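Local coordinates for protein SUMO-1 cysteine protease S273R (PDB 6LJ9) that probably cleaves the viral polyproteins pp220 and pp62 into core-shell proteins as a cysteine protease, and probably dampens host innate immune defences, at residues B[168-173]-B[183-188]; B[236-241]-B[260-265]. All coordinates share one frame; numbering follows the deposited sequence.

Contact 1 of 2, residues B[168-173]-B[183-188]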
loop_
_atom_site.group_PDB
_atom_site.type_symbol
_atom_site.label_atom_id
_atom_site.label_comp_id
_atom_site.label_asym_id
_atom_site.label_seq_id
_atom_site.Cartn_x
_atom_site.Cartn_y
_atom_site.Cartn_z
ATOM N N HIS B 168 22.656 9.742 19.106
ATOM C CA HIS B 168 21.767 10.665 18.406
ATOM C C HIS B 168 21.199 9.938 17.196
ATOM O O HIS B 168 21.935 9.626 16.255
ATOM C CB HIS B 168 22.497 11.940 17.985
ATOM C CG HIS B 168 21.596 12.985 17.403
ATOM N ND1 HIS B 168 20.861 13.851 18.183
ATOM C CD2 HIS B 168 21.305 13.296 16.117
ATOM C CE1 HIS B 168 20.160 14.655 17.404
ATOM N NE2 HIS B 168 20.411 14.339 16.146
ATOM N N TRP B 169 19.897 9.669 17.221
ATOM C CA TRP B 169 19.253 8.947 16.136
ATOM C C TRP B 169 18.860 9.897 15.013
ATOM O O TRP B 169 18.328 10.984 15.254
ATOM C CB TRP B 169 18.013 8.210 16.641
ATOM C CG TRP B 169 18.294 7.197 17.708
ATOM C CD1 TRP B 169 18.060 7.327 19.045
ATOM C CD2 TRP B 169 18.862 5.895 17.525
ATOM N NE1 TRP B 169 18.445 6.186 19.706
ATOM C CE2 TRP B 169 18.942 5.292 18.795
ATOM C CE3 TRP B 169 19.311 5.181 16.410
ATOM C CZ2 TRP B 169 19.453 4.008 18.982
ATOM C CZ3 TRP B 169 19.816 3.908 16.596
ATOM C CH2 TRP B 169 19.884 3.334 17.872
ATOM N N VAL B 170 19.132 9.479 13.777
ATOM C CA VAL B 170 18.664 10.172 12.586
ATOM C C VAL B 170 18.019 9.143 11.668
ATOM O O VAL B 170 18.292 7.943 11.751
ATOM C CB VAL B 170 19.794 10.926 11.849
ATOM C CG1 VAL B 170 20.415 11.981 12.756
ATOM C CG2 VAL B 170 20.848 9.952 11.361
ATOM N N ALA B 171 17.150 9.626 10.787
ATOM C CA ALA B 171 16.373 8.767 9.908
ATOM C C ALA B 171 16.858 8.883 8.468
ATOM O O ALA B 171 17.332 9.937 8.035
ATOM C CB ALA B 171 14.882 9.113 9.979
ATOM N N ILE B 172 16.737 7.778 7.733
ATOM C CA ILE B 172 17.002 7.733 6.300
ATOM C C ILE B 172 15.801 7.089 5.624
ATOM O O ILE B 172 15.399 5.980 5.991
ATOM C CB ILE B 172 18.293 6.957 5.967
ATOM C CG1 ILE B 172 19.527 7.801 6.295
ATOM C CG2 ILE B 172 18.300 6.526 4.505
ATOM C CD1 ILE B 172 20.819 7.264 5.703
ATOM N N PHE B 173 15.227 7.785 4.645
ATOM C CA PHE B 173 14.037 7.315 3.949
ATOM C C PHE B 173 14.249 7.436 2.448
ATOM O O PHE B 173 14.667 8.491 1.960
ATOM C CB PHE B 173 12.798 8.107 4.378
ATOM C CG PHE B 173 11.507 7.508 3.905
ATOM C CD1 PHE B 173 10.929 6.453 4.590
ATOM C CD2 PHE B 173 10.870 7.998 2.777
ATOM C CE1 PHE B 173 9.741 5.896 4.159
ATOM C CE2 PHE B 173 9.682 7.445 2.339
ATOM C CZ PHE B 173 9.117 6.393 3.032
ATOM N N ILE B 183 16.124 10.285 -1.979
ATOM C CA ILE B 183 16.875 9.698 -0.876
ATOM C C ILE B 183 16.998 10.775 0.191
ATOM O O ILE B 183 17.602 11.827 -0.047
ATOM C CB ILE B 183 18.252 9.196 -1.334
ATOM C CG1 ILE B 183 18.091 8.200 -2.486
ATOM C CG2 ILE B 183 18.998 8.556 -0.178
ATOM C CD1 ILE B 183 19.356 7.978 -3.280
ATOM N N GLU B 184 16.413 10.524 1.359
ATOM C CA GLU B 184 16.204 11.559 2.361
ATOM C C GLU B 184 16.982 11.246 3.631
ATOM O O GLU B 184 17.009 10.100 4.091
ATOM C CB GLU B 184 14.713 11.702 2.678
ATOM C CG GLU B 184 13.843 11.845 1.438
ATOM C CD GLU B 184 12.370 11.650 1.733
ATOM O OE1 GLU B 184 11.993 11.661 2.922
ATOM O OE2 GLU B 184 11.589 11.480 0.773
ATOM N N TYR B 185 17.614 12.278 4.187
ATOM C CA TYR B 185 18.305 12.208 5.469
ATOM C C TYR B 185 17.701 13.260 6.385
ATOM O O TYR B 185 17.787 14.459 6.097
ATOM C CB TYR B 185 19.811 12.431 5.299
ATOM C CG TYR B 185 20.577 12.570 6.600
ATOM C CD1 TYR B 185 20.741 13.812 7.204
ATOM C CD2 TYR B 185 21.143 11.464 7.219
ATOM C CE1 TYR B 185 21.440 13.947 8.387
ATOM C CE2 TYR B 185 21.846 11.591 8.405
ATOM C CZ TYR B 185 21.990 12.836 8.985
ATOM O OH TYR B 185 22.686 12.979 10.164
ATOM N N PHE B 186 17.091 12.818 7.480
ATOM C CA PHE B 186 16.434 13.710 8.427
ATOM C C PHE B 186 17.209 13.723 9.737
ATOM O O PHE B 186 17.400 12.673 10.360
ATOM C CB PHE B 186 14.984 13.291 8.666
ATOM C CG PHE B 186 14.300 14.078 9.745
ATOM C CD1 PHE B 186 13.993 15.416 9.556
ATOM C CD2 PHE B 186 13.966 13.484 10.950
ATOM C CE1 PHE B 186 13.366 16.145 10.549
ATOM C CE2 PHE B 186 13.337 14.205 11.946
ATOM C CZ PHE B 186 13.037 15.538 11.746
ATOM N N ASN B 187 17.653 14.910 10.146
ATOM C CA ASN B 187 18.299 15.128 11.437
ATOM C C ASN B 187 17.464 16.153 12.194
ATOM O O ASN B 187 17.368 17.311 11.774
ATOM C CB ASN B 187 19.742 15.608 11.262
ATOM C CG ASN B 187 20.533 15.589 12.564
ATOM O OD1 ASN B 187 19.995 15.840 13.642
ATOM N ND2 ASN B 187 21.823 15.288 12.462
ATOM N N SER B 188 16.863 15.727 13.306
ATOM C CA SER B 188 16.008 16.623 14.076
ATOM C C SER B 188 16.779 17.794 14.671
ATOM O O SER B 188 16.170 18.813 15.015
ATOM C CB SER B 188 15.303 15.851 15.192
ATOM O OG SER B 188 16.241 15.283 16.087
#
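His168 NE2 gives a hydrogen bond to Asn187 OD1 at 2.9 Å, with an N-H...O angle of 157°. The oxygen sits at the ring edge, near the imidazole plane, while the amide is turned 37° from the ring. Both residues are inferred members of the active site, and the His168 side chain lies close to the inferred nucleophile Cys232. Asn187 OD1 also accepts the backbone N of Ala189, so two N-H donors grip this one oxygen. Val170 CG1 lies 3.6 Å from Asn187 ND2. Val170 CG2 meets the Tyr185 ring at CE2, 3.5 Å away. With chi1 at 172°, Tyr185 CG lies anti to the backbone N and the ring leans across to Val170 of the partner strand.

Behind the site the strands run antiparallel. Ala171 pairs with Phe186 through two backbone hydrogen bonds, and Phe173 with Glu184 through two more. The Glu184 carboxylate lies beside the Phe173 ring, CD2 to OE1 3.8 Å. OE1 is hydrogen-bonded to Tyr239 OH, and OE2 forms a salt bridge with Arg243. The hairpin is central in the mixed sheet, flanked by strands 152-158 and 215-220. Ile172 and Tyr185 pack on helix 195-208; Phe173, on the other face, touches helix 232-244.

Contact 2 of 2, residues B[236-241]-B[260-265]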
loop_
_atom_site.group_PDB
_atom_site.type_symbol
_atom_site.label_atom_id
_atom_site.label_comp_id
_atom_site.label_asym_id
_atom_site.label_seq_id
_atom_site.Cartn_x
_atom_site.Cartn_y
_atom_site.Cartn_z
ATOM N N SER B 236 13.146 10.443 14.739
ATOM C CA SER B 236 13.555 9.665 13.573
ATOM C C SER B 236 12.468 8.682 13.153
ATOM O O SER B 236 12.228 8.486 11.956
ATOM C CB SER B 236 14.858 8.925 13.867
ATOM O OG SER B 236 15.869 9.821 14.293
ATOM N N LEU B 237 11.803 8.053 14.123
ATOM C CA LEU B 237 10.734 7.116 13.794
ATOM C C LEU B 237 9.517 7.838 13.233
ATOM O O LEU B 237 8.840 7.320 12.337
ATOM C CB LEU B 237 10.353 6.300 15.029
ATOM C CG LEU B 237 11.300 5.167 15.425
ATOM C CD1 LEU B 237 10.845 4.541 16.729
ATOM C CD2 LEU B 237 11.365 4.122 14.325
ATOM N N PHE B 238 9.220 9.035 13.747
ATOM C CA PHE B 238 8.061 9.779 13.265
ATOM C C PHE B 238 8.249 10.227 11.822
ATOM O O PHE B 238 7.285 10.266 11.049
ATOM C CB PHE B 238 7.794 10.985 14.166
ATOM C CG PHE B 238 6.658 11.853 13.697
ATOM C CD1 PHE B 238 5.348 11.523 14.001
ATOM C CD2 PHE B 238 6.900 13.001 12.959
ATOM C CE1 PHE B 238 4.300 12.318 13.573
ATOM C CE2 PHE B 238 5.856 13.800 12.529
ATOM C CZ PHE B 238 4.555 13.457 12.837
ATOM N N TYR B 239 9.480 10.583 11.446
ATOM C CA TYR B 239 9.746 10.976 10.066
ATOM C C TYR B 239 9.429 9.837 9.107
ATOM O O TYR B 239 8.768 10.038 8.082
ATOM C CB TYR B 239 11.203 11.418 9.918
ATOM C CG TYR B 239 11.564 11.899 8.529
ATOM C CD1 TYR B 239 11.286 13.200 8.132
ATOM C CD2 TYR B 239 12.188 11.056 7.618
ATOM C CE1 TYR B 239 11.614 13.647 6.866
ATOM C CE2 TYR B 239 12.521 11.494 6.349
ATOM C CZ TYR B 239 12.232 12.791 5.979
ATOM O OH TYR B 239 12.560 13.234 4.719
ATOM N N ILE B 240 9.886 8.626 9.433
ATOM C CA ILE B 240 9.618 7.473 8.578
ATOM C C ILE B 240 8.120 7.204 8.499
ATOM O O ILE B 240 7.575 6.948 7.419
ATOM C CB ILE B 240 10.388 6.240 9.084
ATOM C CG1 ILE B 240 11.898 6.465 8.961
ATOM C CG2 ILE B 240 9.952 4.991 8.328
ATOM C CD1 ILE B 240 12.737 5.296 9.439
ATOM N N ARG B 241 7.430 7.270 9.639
ATOM C CA ARG B 241 5.997 6.992 9.649
ATOM C C ARG B 241 5.219 8.059 8.887
ATOM O O ARG B 241 4.271 7.741 8.157
ATOM C CB ARG B 241 5.490 6.883 11.086
ATOM C CG ARG B 241 4.008 6.562 11.196
ATOM C CD ARG B 241 3.663 5.302 10.419
ATOM N NE ARG B 241 2.239 4.987 10.477
ATOM C CZ ARG B 241 1.696 4.140 11.345
ATOM N NH1 ARG B 241 2.459 3.517 12.233
ATOM N NH2 ARG B 241 0.390 3.914 11.324
ATOM N N GLU B 260 7.162 18.232 22.318
ATOM C CA GLU B 260 5.912 17.818 22.948
ATOM C C GLU B 260 5.129 16.869 22.051
ATOM O O GLU B 260 4.604 15.852 22.518
ATOM C CB GLU B 260 5.070 19.044 23.293
ATOM C CG GLU B 260 3.715 18.724 23.890
ATOM C CD GLU B 260 2.827 19.949 23.996
ATOM O OE1 GLU B 260 3.145 20.969 23.348
ATOM O OE2 GLU B 260 1.815 19.893 24.725
ATOM N N GLU B 261 5.036 17.191 20.760
ATOM C CA GLU B 261 4.358 16.303 19.822
ATOM C C GLU B 261 5.073 14.963 19.697
ATOM O O GLU B 261 4.424 13.929 19.502
ATOM C CB GLU B 261 4.250 16.974 18.453
ATOM C CG GLU B 261 2.831 17.298 18.021
ATOM C CD GLU B 261 2.792 18.156 16.773
ATOM O OE1 GLU B 261 3.516 19.173 16.730
ATOM O OE2 GLU B 261 2.047 17.809 15.832
HETATM N N MSE B 262 6.397 14.956 19.810
HETATM C CA MSE B 262 7.160 13.720 19.690
HETATM C C MSE B 262 7.095 12.893 20.966
HETATM O O MSE B 262 7.174 11.666 20.921
HETATM C CB MSE B 262 8.613 14.023 19.332
HETATM C CG MSE B 262 8.782 14.727 17.998
HETATM SE SE MSE B 262 8.243 13.632 16.477
HETATM C CE MSE B 262 6.373 14.172 16.316
ATOM N N TYR B 263 6.957 13.569 22.109
ATOM C CA TYR B 263 6.760 12.842 23.358
ATOM C C TYR B 263 5.410 12.140 23.370
ATOM O O TYR B 263 5.287 11.023 23.886
ATOM C CB TYR B 263 6.886 13.789 24.551
ATOM C CG TYR B 263 6.755 13.091 25.886
ATOM C CD1 TYR B 263 7.817 12.375 26.424
ATOM C CD2 TYR B 263 5.571 13.146 26.610
ATOM C CE1 TYR B 263 7.704 11.734 27.643
ATOM C CE2 TYR B 263 5.448 12.509 27.831
ATOM C CZ TYR B 263 6.518 11.805 28.343
ATOM O OH TYR B 263 6.404 11.168 29.557
ATOM N N LYS B 264 4.384 12.781 22.804
ATOM C CA LYS B 264 3.093 12.119 22.656
ATOM C C LYS B 264 3.160 10.995 21.631
ATOM O O LYS B 264 2.374 10.044 21.704
ATOM C CB LYS B 264 2.020 13.133 22.262
ATOM C CG LYS B 264 1.699 14.157 23.339
ATOM C CD LYS B 264 0.650 15.147 22.859
ATOM C CE LYS B 264 0.298 16.150 23.945
ATOM N NZ LYS B 264 -0.677 17.169 23.465
ATOM N N PHE B 265 4.088 11.086 20.674
ATOM C CA PHE B 265 4.253 10.024 19.690
ATOM C C PHE B 265 4.793 8.744 20.313
ATOM O O PHE B 265 4.653 7.671 19.713
ATOM C CB PHE B 265 5.172 10.496 18.561
ATOM C CG PHE B 265 5.303 9.513 17.434
ATOM C CD1 PHE B 265 4.192 9.127 16.702
ATOM C CD2 PHE B 265 6.537 8.980 17.098
ATOM C CE1 PHE B 265 4.307 8.223 15.663
ATOM C CE2 PHE B 265 6.658 8.077 16.058
ATOM C CZ PHE B 265 5.541 7.699 15.341
#
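Phe238 lays one ring face against the methyl end of Met262, which is selenomethionine in this crystal. Atom CE stands 3.5 Å from the ring centroid and only 11° off the ring normal, a CH-pi contact. The selenium lies obliquely to the ring, 4.3 Å from its centroid, a Met-aromatic contact. The Met262 chain bends at chi2 and again at chi3, and this folding sets CE over the ring.

Phe265 takes the edge of the same ring. The two rings form a T-shaped pair with centroids 5.1 Å apart and planes at 83°. Phe238 CD1 points at the middle of the Phe265 face. Phe238 CB packs over that face too, 3.7 Å from Phe265 CE2. Leu237 CB adds a side contact to Phe265 CE2 at 4.2 Å. The segments 236-241 and 260-265 run at 81° to each other, with axes 10.6 Å apart at closest approach. Leu4 and Ile7 from the N-terminal part of the chain pack on both phenylalanines.

No hydrogen bond or salt bridge spans the two segments. The contact is apolar and buried, so it depends on shape fit, dispersion and weak CH-pi attraction rather than on charge.

From the N terminus, the chain first runs through the N-terminal helices and then strands 107-109 and 152-158 of the mixed sheet. Contact 1 then closes a tight hairpin, with nine residues between 168-173 and 183-188. The chain goes on through helix 195-208 and strand 215-220 into helix 232-244. Contact 2 closes the later loop of 18 residues, which holds helix 249-254. The two loops follow in series and neither nests in nor crosses the other. The centres of contact 1 and contact 2 are about 12 Å apart. Helix 232-244 joins them: Glu184 OE1 lies 2.5 Å from Tyr239 OH, a probable hydrogen bond. Helix 232-244 thus links the sheet to helix 259-269.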